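Local coordinates for protein Sqt1 (Chaetomium thermophilum, PDB 4ZOY) that probably captures a nascent ribosomal protein, Rpl10 (uL16), as its dedicated WD40 beta-propeller chaperone during ribosome biogenesis, at residues Phe83-His88 / Arg115-Ser120; Ile92-Phe97 / Glu140-Phe145; Asp201-Ala206 / Asp218-Ala223; Gln325-Asn330 / Asp349-Val354; Ile331-Phe336 / Val376-Phe381. All coordinates share one frame; numbering follows the deposited sequence.

Eight four-stranded antiparallel sheets form the blades of the Sqt1 propeller, and the five contacts are spread round its ring. Contacts 1 and 2 alternate along the chain and share the sheet of strand 92-97, their centres about 13 Å apart; contact 1 lies towards the rim and contact 2 at the inner strands, and Ile85 packs on Ile92 and Leu95 between them. Contact 3 follows, its centre about 21 Å from that of contact 2; it packs a turn within one blade. Contacts 4 and 5 come last, again interleaved, centres about 11 Å apart. Contact 4 ties the loop between two blades to a turn of the second. Blades are thus joined both near the axis and farther out.

Contact 1: residues Phe83-His88 / Arg115-Ser120; sequences FEIDGH and RVYAVS
With chi1 at -170°, the CG of Phe83 lies opposite the backbone N and the ring is carried over to Tyr117, whose own chi1 of -61° leans its ring out from strand 114-120 to meet it. The two rings form an offset edge-to-face pair, the CE2 edge of Phe83 directed at the Tyr117 face with the planes at 77°. Their centroids are 5.5 Å apart. Farther along the tyrosine, Ile85 CG2 comes within 3.5 Å of Tyr117 OH. That hydroxyl is gripped from its own strand, where Arg115, bent at chi3, brings NE to 3.0 Å from Tyr117 OH in the guanidinium plane, and NH2 adds a weak second bond. In sequence Tyr117 stands where the tryptophan of a WD dipeptide would be, and Gly87-His88 is the GH signature of a WD40 repeat; His88 is bonded to Ser107 and Asp111 in the manner of the structural tetrad of such propellers. The aliphatic part of Arg115 runs over one face of the His88 imidazole, CD making a CH-pi contact 3.9 Å from its centroid, while Gly87 CA lies over the guanidinium, 4.0 Å from Arg115 CZ. The far end, NH1, is in a salt bridge with Glu135. A water joins the segments, 2.7 Å from Tyr117 OH, and accepts from Asp86 N at 2.9 Å.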
# COMPACT_ATOMS: atom_id res chain seq x y z
N PHE A 83 3.49 -22.59 -2.07
CA PHE A 83 2.12 -22.72 -1.58
C PHE A 83 1.15 -22.12 -2.57
O PHE A 83 1.49 -21.19 -3.30
CB PHE A 83 1.96 -22.04 -0.21
CG PHE A 83 0.65 -22.33 0.46
CD1 PHE A 83 0.36 -23.61 0.93
CD2 PHE A 83 -0.30 -21.33 0.64
CE1 PHE A 83 -0.84 -23.89 1.56
CE2 PHE A 83 -1.51 -21.60 1.27
CZ PHE A 83 -1.78 -22.89 1.73
N GLU A 84 -0.07 -22.66 -2.60
CA GLU A 84 -1.12 -22.15 -3.47
C GLU A 84 -2.30 -21.69 -2.63
O GLU A 84 -2.73 -22.38 -1.71
CB GLU A 84 -1.57 -23.22 -4.47
CG GLU A 84 -0.49 -23.60 -5.47
CD GLU A 84 -1.02 -24.48 -6.59
OE1 GLU A 84 -2.23 -24.41 -6.89
OE2 GLU A 84 -0.21 -25.21 -7.19
N ILE A 85 -2.82 -20.51 -2.96
CA ILE A 85 -3.96 -19.97 -2.26
C ILE A 85 -5.23 -20.18 -3.07
O ILE A 85 -5.45 -19.51 -4.08
CB ILE A 85 -3.78 -18.46 -1.97
CG1 ILE A 85 -2.50 -18.22 -1.17
CG2 ILE A 85 -5.01 -17.92 -1.23
CD1 ILE A 85 -2.12 -16.74 -1.08
N ASP A 86 -6.04 -21.14 -2.63
CA ASP A 86 -7.30 -21.46 -3.30
C ASP A 86 -8.50 -21.09 -2.44
O ASP A 86 -8.36 -20.90 -1.23
CB ASP A 86 -7.36 -22.96 -3.63
CG ASP A 86 -6.28 -23.38 -4.62
OD1 ASP A 86 -6.12 -22.69 -5.65
OD2 ASP A 86 -5.61 -24.40 -4.37
N GLY A 87 -9.67 -20.99 -3.05
CA GLY A 87 -10.88 -20.72 -2.30
C GLY A 87 -11.57 -19.42 -2.66
O GLY A 87 -12.72 -19.20 -2.27
N HIS A 88 -10.88 -18.54 -3.37
CA HIS A 88 -11.51 -17.31 -3.81
C HIS A 88 -12.25 -17.52 -5.12
O HIS A 88 -11.68 -18.05 -6.08
CB HIS A 88 -10.49 -16.18 -3.93
CG HIS A 88 -9.99 -15.68 -2.62
ND1 HIS A 88 -10.68 -14.75 -1.86
CD2 HIS A 88 -8.86 -15.97 -1.92
CE1 HIS A 88 -10.00 -14.50 -0.76
NE2 HIS A 88 -8.89 -15.22 -0.77
N ARG A 115 -9.48 -14.84 3.73
CA ARG A 115 -8.99 -16.16 4.12
C ARG A 115 -7.72 -16.02 4.93
O ARG A 115 -6.78 -15.33 4.53
CB ARG A 115 -8.76 -17.04 2.89
CG ARG A 115 -10.06 -17.35 2.17
CD ARG A 115 -9.87 -18.20 0.92
NE ARG A 115 -9.25 -19.49 1.20
CZ ARG A 115 -9.92 -20.58 1.57
NH1 ARG A 115 -11.24 -20.52 1.75
NH2 ARG A 115 -9.27 -21.72 1.79
N VAL A 116 -7.71 -16.69 6.08
CA VAL A 116 -6.62 -16.58 7.04
C VAL A 116 -5.80 -17.88 7.11
O VAL A 116 -6.34 -18.96 7.38
CB VAL A 116 -7.15 -16.24 8.45
CG1 VAL A 116 -6.02 -16.21 9.45
CG2 VAL A 116 -7.92 -14.92 8.43
N TYR A 117 -4.50 -17.75 6.88
CA TYR A 117 -3.57 -18.87 6.91
C TYR A 117 -2.53 -18.67 7.99
O TYR A 117 -1.92 -17.60 8.07
CB TYR A 117 -2.87 -19.04 5.55
CG TYR A 117 -3.79 -19.32 4.39
CD1 TYR A 117 -4.45 -18.29 3.72
CD2 TYR A 117 -3.99 -20.62 3.93
CE1 TYR A 117 -5.29 -18.54 2.66
CE2 TYR A 117 -4.83 -20.88 2.87
CZ TYR A 117 -5.48 -19.85 2.24
OH TYR A 117 -6.31 -20.11 1.18
N ALA A 118 -2.30 -19.70 8.80
CA ALA A 118 -1.20 -19.66 9.75
C ALA A 118 0.11 -19.93 9.01
O ALA A 118 0.16 -20.79 8.13
CB ALA A 118 -1.41 -20.68 10.86
N VAL A 119 1.15 -19.19 9.37
CA VAL A 119 2.44 -19.30 8.71
C VAL A 119 3.51 -19.79 9.67
O VAL A 119 3.61 -19.29 10.79
CB VAL A 119 2.89 -17.95 8.11
CG1 VAL A 119 4.20 -18.11 7.35
CG2 VAL A 119 1.81 -17.38 7.21
N SER A 120 4.29 -20.77 9.24
CA SER A 120 5.44 -21.24 10.01
C SER A 120 6.70 -21.21 9.15
O SER A 120 6.70 -21.73 8.04
CB SER A 120 5.21 -22.65 10.55
OG SER A 120 4.30 -22.63 11.64
O HOH W 1 -5.59 -22.40 -0.10

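Contact 2: residues Ile92-Phe97 / Glu140-Phe145; sequences INALTF and EEINWF
The Phe145 ring takes the methyl of Ala94 on one face, in a CH-pi contact with CB 3.8 Å from the ring centroid, while the backbone carbon of Leu95 lies at its edge and Thr96 CG2 closes in obliquely, 3.9 Å from Phe145 CD2. In a second flat group, the amide of Asn93, ND2 donates in the amide plane to a lone pair of Ile142 O at 3.0 Å, nearly straight at 169°. The same nitrogen also donates to a water that binds Asn143 O, and a second water links Asn93 O to Asn143 O. Asn93 and Ala94 form a classic beta bulge opposite Gly108, and both direct their side chains toward the neighbouring blade. The innermost strands of the two propeller blades run roughly parallel here, their axes 5.9 Å apart at 20°. Since no direct backbone-to-backbone hydrogen bond joins the segments, cohesion depends on one side-chain amide, bridging waters and the apolar Phe145 contact.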
# COMPACT_ATOMS: atom_id res chain seq x y z
N ILE A 92 -8.34 -12.28 -6.30
CA ILE A 92 -7.67 -11.82 -5.08
C ILE A 92 -7.21 -10.38 -5.31
O ILE A 92 -6.52 -10.10 -6.28
CB ILE A 92 -6.49 -12.69 -4.68
CG1 ILE A 92 -6.97 -14.11 -4.35
CG2 ILE A 92 -5.76 -12.07 -3.48
CD1 ILE A 92 -5.88 -15.07 -3.90
N ASN A 93 -7.60 -9.49 -4.40
CA ASN A 93 -7.37 -8.06 -4.57
C ASN A 93 -6.45 -7.48 -3.50
O ASN A 93 -5.94 -6.36 -3.63
CB ASN A 93 -8.72 -7.33 -4.54
CG ASN A 93 -8.64 -5.94 -5.13
OD1 ASN A 93 -8.01 -5.73 -6.17
ND2 ASN A 93 -9.27 -4.99 -4.47
N ALA A 94 -6.24 -8.25 -2.43
CA ALA A 94 -5.46 -7.80 -1.29
C ALA A 94 -4.77 -8.99 -0.64
O ALA A 94 -5.35 -10.08 -0.57
CB ALA A 94 -6.36 -7.09 -0.29
N LEU A 95 -3.53 -8.77 -0.20
CA LEU A 95 -2.74 -9.75 0.55
C LEU A 95 -1.97 -9.06 1.63
O LEU A 95 -1.44 -7.96 1.42
CB LEU A 95 -1.74 -10.48 -0.35
CG LEU A 95 -2.32 -11.50 -1.31
CD1 LEU A 95 -1.28 -11.76 -2.40
CD2 LEU A 95 -2.68 -12.78 -0.58
N THR A 96 -1.84 -9.70 2.78
CA THR A 96 -0.91 -9.21 3.77
C THR A 96 -0.39 -10.32 4.68
O THR A 96 -1.11 -11.26 5.00
CB THR A 96 -1.53 -8.08 4.61
OG1 THR A 96 -0.51 -7.41 5.36
CG2 THR A 96 -2.56 -8.63 5.54
N PHE A 97 0.89 -10.22 5.02
CA PHE A 97 1.44 -10.93 6.16
C PHE A 97 1.21 -10.04 7.37
O PHE A 97 1.37 -8.83 7.28
CB PHE A 97 2.93 -11.22 5.99
CG PHE A 97 3.24 -12.30 4.99
CD1 PHE A 97 3.23 -13.64 5.37
CD2 PHE A 97 3.55 -11.98 3.68
CE1 PHE A 97 3.52 -14.64 4.45
CE2 PHE A 97 3.84 -12.98 2.75
CZ PHE A 97 3.82 -14.30 3.14
N GLU A 140 -19.02 -7.62 0.50
CA GLU A 140 -19.09 -8.21 -0.84
C GLU A 140 -17.79 -8.06 -1.63
O GLU A 140 -17.50 -8.87 -2.51
CB GLU A 140 -20.24 -7.59 -1.63
CG GLU A 140 -21.61 -7.86 -1.02
CD GLU A 140 -22.76 -7.31 -1.86
OE1 GLU A 140 -22.54 -6.41 -2.69
OE2 GLU A 140 -23.90 -7.80 -1.68
N GLU A 141 -17.00 -7.04 -1.32
CA GLU A 141 -15.75 -6.77 -2.06
C GLU A 141 -14.72 -6.10 -1.17
O GLU A 141 -14.96 -5.00 -0.67
CB GLU A 141 -16.02 -5.89 -3.29
CG GLU A 141 -16.69 -6.60 -4.46
CD GLU A 141 -17.02 -5.67 -5.61
OE1 GLU A 141 -16.47 -4.54 -5.66
OE2 GLU A 141 -17.83 -6.06 -6.47
N ILE A 142 -13.56 -6.73 -1.00
CA ILE A 142 -12.44 -6.15 -0.26
C ILE A 142 -11.53 -5.32 -1.16
O ILE A 142 -11.00 -5.83 -2.15
CB ILE A 142 -11.62 -7.24 0.42
CG1 ILE A 142 -12.46 -7.91 1.51
CG2 ILE A 142 -10.34 -6.64 1.02
CD1 ILE A 142 -11.88 -9.22 2.02
N ASN A 143 -11.31 -4.06 -0.80
CA ASN A 143 -10.51 -3.15 -1.62
C ASN A 143 -9.04 -3.06 -1.21
O ASN A 143 -8.17 -2.81 -2.05
CB ASN A 143 -11.12 -1.75 -1.60
CG ASN A 143 -12.40 -1.69 -2.39
OD1 ASN A 143 -12.63 -2.53 -3.25
ND2 ASN A 143 -13.24 -0.69 -2.11
N TRP A 144 -8.76 -3.25 0.08
CA TRP A 144 -7.40 -3.12 0.60
C TRP A 144 -7.28 -3.75 1.97
O TRP A 144 -8.28 -3.89 2.68
CB TRP A 144 -6.97 -1.63 0.66
CG TRP A 144 -7.88 -0.75 1.46
CD1 TRP A 144 -8.90 0.02 0.98
CD2 TRP A 144 -7.88 -0.57 2.89
NE1 TRP A 144 -9.52 0.69 2.02
CE2 TRP A 144 -8.92 0.33 3.20
CE3 TRP A 144 -7.09 -1.07 3.94
CZ2 TRP A 144 -9.21 0.73 4.50
CZ3 TRP A 144 -7.37 -0.67 5.23
CH2 TRP A 144 -8.42 0.21 5.50
N PHE A 145 -6.05 -4.12 2.32
CA PHE A 145 -5.65 -4.56 3.66
C PHE A 145 -4.60 -3.61 4.20
O PHE A 145 -3.77 -3.11 3.44
CB PHE A 145 -5.01 -5.94 3.66
CG PHE A 145 -5.96 -7.09 3.50
CD1 PHE A 145 -7.29 -6.99 3.83
CD2 PHE A 145 -5.48 -8.31 3.04
CE1 PHE A 145 -8.15 -8.09 3.69
CE2 PHE A 145 -6.31 -9.39 2.91
CZ PHE A 145 -7.64 -9.29 3.24
O HOH W 2 -5.62 -3.98 -2.40
O HOH W 3 -8.75 -2.20 -4.80
O HOH W 4 -11.01 -2.85 -5.87

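Contact 3: residues Asp201-Ala206 / Asp218-Ala223; sequences DGLLLA and DVFGVA
Leu203 pushes its CD2 methyl into the notch between Phe220 and Val222, standing 4.1 Å from both Phe220 CD2 and Val222 CG2; its side chain crosses the phenylalanine at about a right angle. On the other flank of the turn, Val219 CG2 rests on Leu205 CB at 3.7 Å, while Val219 CG1 lies over the centre of the Phe220 ring. The edge of that ring is plugged by the carbonyl of Gly202, with O 3.2 Å from Phe220 CE2, a buried oxygen that has no hydrogen-bond partner in the model. A type I turn from Asp218 to Gly221 gives 218-223 its convex shape. Within the bend, a water donates to Leu203 O and Asp218 OD1 and accepts from Phe220 N at 2.9 Å; Val219 N adds only a weak bond to Leu203 O. The turn follows strand 214-218 and leads into the short, weakly bonded helix 222-225, with Trp198 of strand 193-198 beside Val219 and Phe220, and Val168 of the preceding blade touching Leu205 and Val219.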
# COMPACT_ATOMS: atom_id res chain seq x y z
N ASP A 201 1.96 4.70 15.39
CA ASP A 201 1.77 4.02 16.67
C ASP A 201 0.64 2.98 16.63
O ASP A 201 0.37 2.30 17.62
CB ASP A 201 1.53 5.02 17.82
CG ASP A 201 0.26 5.84 17.67
OD1 ASP A 201 -0.59 5.56 16.80
OD2 ASP A 201 0.09 6.80 18.47
N GLY A 202 -0.01 2.85 15.47
CA GLY A 202 -1.06 1.86 15.30
C GLY A 202 -2.35 2.14 16.06
O GLY A 202 -3.21 1.27 16.13
N LEU A 203 -2.50 3.33 16.62
CA LEU A 203 -3.70 3.64 17.40
C LEU A 203 -4.82 4.26 16.57
O LEU A 203 -5.99 4.19 16.95
CB LEU A 203 -3.37 4.56 18.57
CG LEU A 203 -2.47 3.96 19.63
CD1 LEU A 203 -2.19 4.97 20.72
CD2 LEU A 203 -3.11 2.70 20.20
N LEU A 204 -4.46 4.88 15.45
CA LEU A 204 -5.42 5.52 14.58
C LEU A 204 -5.40 4.87 13.21
O LEU A 204 -4.35 4.44 12.72
CB LEU A 204 -5.10 7.02 14.43
CG LEU A 204 -5.18 7.81 15.73
CD1 LEU A 204 -4.76 9.26 15.48
CD2 LEU A 204 -6.59 7.72 16.29
N LEU A 205 -6.57 4.80 12.58
CA LEU A 205 -6.70 4.25 11.24
C LEU A 205 -7.42 5.27 10.37
O LEU A 205 -8.59 5.58 10.62
CB LEU A 205 -7.47 2.92 11.27
CG LEU A 205 -7.81 2.28 9.94
CD1 LEU A 205 -6.55 1.90 9.16
CD2 LEU A 205 -8.70 1.08 10.17
N ALA A 206 -6.72 5.79 9.37
CA ALA A 206 -7.30 6.78 8.46
C ALA A 206 -7.75 6.13 7.17
O ALA A 206 -6.97 5.44 6.52
CB ALA A 206 -6.29 7.87 8.17
N ASP A 218 -10.57 5.80 16.05
CA ASP A 218 -9.95 5.51 17.34
C ASP A 218 -10.06 4.01 17.64
O ASP A 218 -10.90 3.59 18.45
CB ASP A 218 -10.64 6.32 18.44
CG ASP A 218 -10.05 6.09 19.82
OD1 ASP A 218 -8.83 5.88 19.93
OD2 ASP A 218 -10.83 6.15 20.80
N VAL A 219 -9.21 3.22 17.00
CA VAL A 219 -9.46 1.78 16.90
C VAL A 219 -9.45 1.07 18.26
O VAL A 219 -10.24 0.15 18.49
CB VAL A 219 -8.43 1.13 15.96
CG1 VAL A 219 -8.53 -0.39 16.01
CG2 VAL A 219 -8.67 1.62 14.53
N PHE A 220 -8.57 1.51 19.15
CA PHE A 220 -8.41 0.83 20.43
C PHE A 220 -8.90 1.64 21.63
O PHE A 220 -8.61 1.28 22.77
CB PHE A 220 -6.95 0.43 20.62
CG PHE A 220 -6.44 -0.49 19.53
CD1 PHE A 220 -6.82 -1.83 19.50
CD2 PHE A 220 -5.64 -0.01 18.52
CE1 PHE A 220 -6.37 -2.67 18.48
CE2 PHE A 220 -5.18 -0.84 17.50
CZ PHE A 220 -5.55 -2.17 17.48
N GLY A 221 -9.64 2.71 21.36
CA GLY A 221 -10.34 3.43 22.42
C GLY A 221 -9.50 4.43 23.19
O GLY A 221 -9.98 5.04 24.15
N VAL A 222 -8.24 4.60 22.79
CA VAL A 222 -7.35 5.48 23.53
C VAL A 222 -7.78 6.94 23.41
O VAL A 222 -7.81 7.67 24.41
CB VAL A 222 -5.90 5.33 23.05
CG1 VAL A 222 -4.99 6.36 23.72
CG2 VAL A 222 -5.40 3.91 23.35
N ALA A 223 -8.12 7.38 22.20
CA ALA A 223 -8.53 8.76 22.06
C ALA A 223 -9.82 9.05 22.82
O ALA A 223 -9.96 10.12 23.40
CB ALA A 223 -8.69 9.12 20.59
O HOH W 5 -6.95 3.89 19.54

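Contact 4: residues Gln325-Asn330 / Asp349-Val354; sequences QIQSDN and DGSIAV
The backbones come closest at Asp329 and Asp349, with CA atoms 5.4 Å apart, and diverge to 7.1 Å between the CA atoms of Gln327 and Ser351, as the irregular segment 325-330 passes the turn that leads into strand 352-356. Asp349 works with both carboxylate oxygens. Its OD2 accepts from Ser328 N at 2.9 Å and, through its anti lone pair, from Ser328 OG at 2.8 Å, so backbone and hydroxyl of one residue hold it together. Its OD1 turns to its own chain, accepting from Ser351 N in an Asx turn and from Ser351 OG at 2.7 Å on the syn lone pair. Having given its proton to Asp349, Ser351 OG receives Gln327 NE2 in turn, at 3.2 Å and within the amide plane; NE2 also donates to Ala345 O, and the two bonds together set the rotation of the amide. The result is a polar chain from Ser328 through Asp349 and Ser351 to Gln327. In a WD40 repeat the turn aspartate usually pairs with the GH histidine; here the aspartate remains and Gln327 stands, by sequence, in the histidine's place, but Ser351 OG links them, so the structural tetrad is at most partly replaced.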
# COMPACT_ATOMS: atom_id res chain seq x y z
N GLN A 325 -2.51 21.20 -5.32
CA GLN A 325 -2.94 20.82 -6.64
C GLN A 325 -2.14 21.31 -7.81
O GLN A 325 -2.46 22.37 -8.50
CB GLN A 325 -4.42 21.22 -6.85
CG GLN A 325 -5.11 20.66 -8.08
CD GLN A 325 -6.52 21.17 -8.29
OE1 GLN A 325 -6.93 22.17 -7.75
NE2 GLN A 325 -7.27 20.45 -9.06
N ILE A 326 -1.06 20.52 -7.87
CA ILE A 326 0.01 20.64 -8.83
C ILE A 326 -0.16 19.66 -9.93
O ILE A 326 0.13 19.89 -10.97
CB ILE A 326 1.37 20.31 -8.14
CG1 ILE A 326 1.70 21.28 -7.03
CG2 ILE A 326 2.52 20.24 -9.13
CD1 ILE A 326 1.80 22.73 -7.46
N GLN A 327 -0.59 18.48 -9.65
CA GLN A 327 -0.81 17.50 -10.69
C GLN A 327 -2.22 17.60 -11.26
O GLN A 327 -3.03 18.39 -10.76
CB GLN A 327 -0.53 16.10 -10.13
CG GLN A 327 0.91 16.00 -9.67
CD GLN A 327 1.11 14.97 -8.58
OE1 GLN A 327 0.72 15.19 -7.43
NE2 GLN A 327 1.73 13.84 -8.92
N SER A 328 -2.52 16.83 -12.30
CA SER A 328 -3.74 17.11 -13.09
C SER A 328 -4.79 16.01 -13.04
O SER A 328 -5.88 16.18 -13.58
CB SER A 328 -3.36 17.38 -14.55
OG SER A 328 -2.89 16.20 -15.19
N ASP A 329 -4.47 14.88 -12.42
CA ASP A 329 -5.40 13.76 -12.39
C ASP A 329 -5.23 13.03 -11.05
O ASP A 329 -4.36 13.40 -10.26
CB ASP A 329 -5.14 12.83 -13.59
CG ASP A 329 -6.37 12.04 -14.02
OD1 ASP A 329 -7.32 11.85 -13.23
OD2 ASP A 329 -6.38 11.57 -15.18
N ASN A 330 -6.07 12.02 -10.83
CA ASN A 330 -6.15 11.30 -9.56
C ASN A 330 -4.81 11.06 -8.89
O ASN A 330 -3.86 10.58 -9.51
CB ASN A 330 -6.83 9.95 -9.77
CG ASN A 330 -8.29 10.07 -10.20
OD1 ASN A 330 -8.82 11.16 -10.38
ND2 ASN A 330 -8.95 8.92 -10.35
N ASP A 349 -1.81 10.97 -14.08
CA ASP A 349 -1.27 11.68 -15.24
C ASP A 349 0.19 11.36 -15.54
O ASP A 349 0.78 11.93 -16.47
CB ASP A 349 -1.46 13.20 -15.09
CG ASP A 349 -0.58 13.83 -14.02
OD1 ASP A 349 0.35 13.20 -13.49
OD2 ASP A 349 -0.83 15.02 -13.73
N GLY A 350 0.78 10.43 -14.78
CA GLY A 350 2.14 10.00 -15.03
C GLY A 350 3.24 10.71 -14.24
O GLY A 350 4.41 10.35 -14.35
N SER A 351 2.86 11.71 -13.45
CA SER A 351 3.85 12.49 -12.72
C SER A 351 3.95 12.10 -11.25
O SER A 351 3.03 11.52 -10.68
CB SER A 351 3.53 13.99 -12.80
OG SER A 351 2.35 14.29 -12.05
N ILE A 352 5.09 12.44 -10.67
CA ILE A 352 5.28 12.38 -9.24
C ILE A 352 5.55 13.80 -8.79
O ILE A 352 6.27 14.53 -9.47
CB ILE A 352 6.45 11.45 -8.86
CG1 ILE A 352 6.15 10.01 -9.31
CG2 ILE A 352 6.75 11.54 -7.35
CD1 ILE A 352 7.34 9.09 -9.21
N ALA A 353 4.96 14.19 -7.67
CA ALA A 353 5.25 15.49 -7.08
C ALA A 353 5.78 15.31 -5.66
O ALA A 353 5.36 14.41 -4.94
CB ALA A 353 4.01 16.37 -7.10
N VAL A 354 6.74 16.14 -5.30
CA VAL A 354 7.41 16.05 -4.01
C VAL A 354 7.22 17.37 -3.29
O VAL A 354 7.52 18.43 -3.85
CB VAL A 354 8.91 15.73 -4.17
CG1 VAL A 354 9.59 15.57 -2.81
CG2 VAL A 354 9.09 14.48 -5.02

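Contact 5: residues Ile331-Phe336 / Val376-Phe381; sequences IESLAF and VVKVEF
Val379 N donates to Ser333 OG at 2.9 Å with an N-H...O angle of 164°, the one direct hydrogen bond between strands 331-336 and 376-381. The serine holds OG opposite its own backbone N (chi1 -179°), which sends the hydroxyl across the gap. Val379 follows the bond with its CG2 methyl, placed between its backbone N and carbonyl carbon and 3.4 Å from Ser333 OG. Beyond it the contact is apolar: Ala335 CB faces Val379 CG2 at 4.2 Å and Phe381 CD2 at 4.0 Å. The Phe381 ring presents its edge to the backbone of the other strand, with CE2 3.4 Å from Ala335 O. At the opposite end Glu332 CB rests 3.9 Å from Val376 O, a carbonyl that is buried here and has no hydrogen-bond partner in the structure. Lys378 and Glu380 point away from strand 331-336 and form a weak salt bridge with each other, NZ to OE1 3.3 Å, while Lys378 NZ also binds Phe460 O. The axes run 5.7 Å apart at 3°, yet the strands share no direct backbone-to-backbone hydrogen bond. Each carries a classic beta bulge, Glu332-Ser333 facing Gly346 and Val377-Lys378 facing Cys398. The innermost strands of consecutive blades run side by side in this way around the central channel of a beta-propeller, the fold of WD40 proteins.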
# COMPACT_ATOMS: atom_id res chain seq x y z
N ILE A 331 -4.74 11.40 -7.60
CA ILE A 331 -3.59 11.02 -6.81
C ILE A 331 -3.82 9.59 -6.31
O ILE A 331 -4.63 9.36 -5.42
CB ILE A 331 -3.36 11.97 -5.63
CG1 ILE A 331 -3.18 13.41 -6.13
CG2 ILE A 331 -2.17 11.48 -4.80
CD1 ILE A 331 -2.09 13.58 -7.19
N GLU A 332 -3.12 8.65 -6.92
CA GLU A 332 -3.37 7.25 -6.63
C GLU A 332 -2.45 6.69 -5.56
O GLU A 332 -2.71 5.60 -5.03
CB GLU A 332 -3.25 6.41 -7.91
CG GLU A 332 -4.39 6.65 -8.90
CD GLU A 332 -5.74 6.11 -8.41
OE1 GLU A 332 -5.78 5.41 -7.37
OE2 GLU A 332 -6.77 6.40 -9.07
N SER A 333 -1.38 7.42 -5.23
CA SER A 333 -0.44 6.93 -4.25
C SER A 333 0.25 8.10 -3.54
O SER A 333 0.68 9.05 -4.18
CB SER A 333 0.59 6.01 -4.93
OG SER A 333 1.50 5.51 -3.97
N LEU A 334 0.33 8.01 -2.21
CA LEU A 334 0.91 9.02 -1.34
C LEU A 334 1.87 8.34 -0.38
O LEU A 334 1.54 7.29 0.17
CB LEU A 334 -0.16 9.74 -0.51
CG LEU A 334 -1.01 10.81 -1.18
CD1 LEU A 334 -2.23 11.13 -0.29
CD2 LEU A 334 -0.16 12.03 -1.40
N ALA A 335 3.03 8.95 -0.16
CA ALA A 335 3.96 8.43 0.85
C ALA A 335 4.75 9.53 1.50
O ALA A 335 5.34 10.38 0.82
CB ALA A 335 4.90 7.41 0.23
N PHE A 336 4.75 9.54 2.83
CA PHE A 336 5.69 10.35 3.58
C PHE A 336 7.03 9.63 3.69
O PHE A 336 7.08 8.42 3.94
CB PHE A 336 5.17 10.63 4.99
CG PHE A 336 4.05 11.64 5.05
CD1 PHE A 336 4.32 12.99 5.19
CD2 PHE A 336 2.73 11.22 5.00
CE1 PHE A 336 3.28 13.92 5.26
CE2 PHE A 336 1.69 12.14 5.07
CZ PHE A 336 1.97 13.49 5.21
N VAL A 376 0.88 6.54 -12.56
CA VAL A 376 1.79 6.13 -11.50
C VAL A 376 0.93 5.41 -10.48
O VAL A 376 0.05 6.00 -9.86
CB VAL A 376 2.51 7.32 -10.85
CG1 VAL A 376 3.51 6.82 -9.81
CG2 VAL A 376 3.21 8.16 -11.89
N VAL A 377 1.18 4.12 -10.32
CA VAL A 377 0.33 3.25 -9.52
C VAL A 377 0.72 3.25 -8.04
O VAL A 377 -0.15 3.25 -7.15
CB VAL A 377 0.38 1.82 -10.09
CG1 VAL A 377 -0.31 0.83 -9.17
CG2 VAL A 377 -0.26 1.80 -11.50
N LYS A 378 2.02 3.25 -7.78
CA LYS A 378 2.52 3.18 -6.42
C LYS A 378 3.85 3.88 -6.29
O LYS A 378 4.71 3.76 -7.16
CB LYS A 378 2.68 1.71 -6.00
CG LYS A 378 3.24 1.53 -4.59
CD LYS A 378 3.27 0.06 -4.18
CE LYS A 378 4.00 -0.14 -2.87
NZ LYS A 378 3.75 -1.49 -2.29
N VAL A 379 4.00 4.63 -5.20
CA VAL A 379 5.29 5.16 -4.79
C VAL A 379 5.56 4.71 -3.36
O VAL A 379 4.63 4.62 -2.53
CB VAL A 379 5.37 6.70 -4.88
CG1 VAL A 379 5.10 7.17 -6.30
CG2 VAL A 379 4.39 7.39 -3.89
N GLU A 380 6.82 4.41 -3.07
CA GLU A 380 7.18 3.91 -1.74
C GLU A 380 8.64 4.17 -1.45
O GLU A 380 9.51 3.84 -2.27
CB GLU A 380 6.88 2.41 -1.62
CG GLU A 380 7.13 1.85 -0.22
CD GLU A 380 6.97 0.35 -0.17
OE1 GLU A 380 5.82 -0.14 -0.05
OE2 GLU A 380 8.00 -0.34 -0.27
N PHE A 381 8.93 4.78 -0.29
CA PHE A 381 10.31 5.06 0.08
C PHE A 381 11.04 3.81 0.51
O PHE A 381 10.47 2.93 1.17
CB PHE A 381 10.37 6.09 1.21
CG PHE A 381 10.08 7.48 0.76
CD1 PHE A 381 11.11 8.30 0.32
CD2 PHE A 381 8.79 7.98 0.78
CE1 PHE A 381 10.85 9.61 -0.11
CE2 PHE A 381 8.52 9.27 0.35
CZ PHE A 381 9.54 10.09 -0.09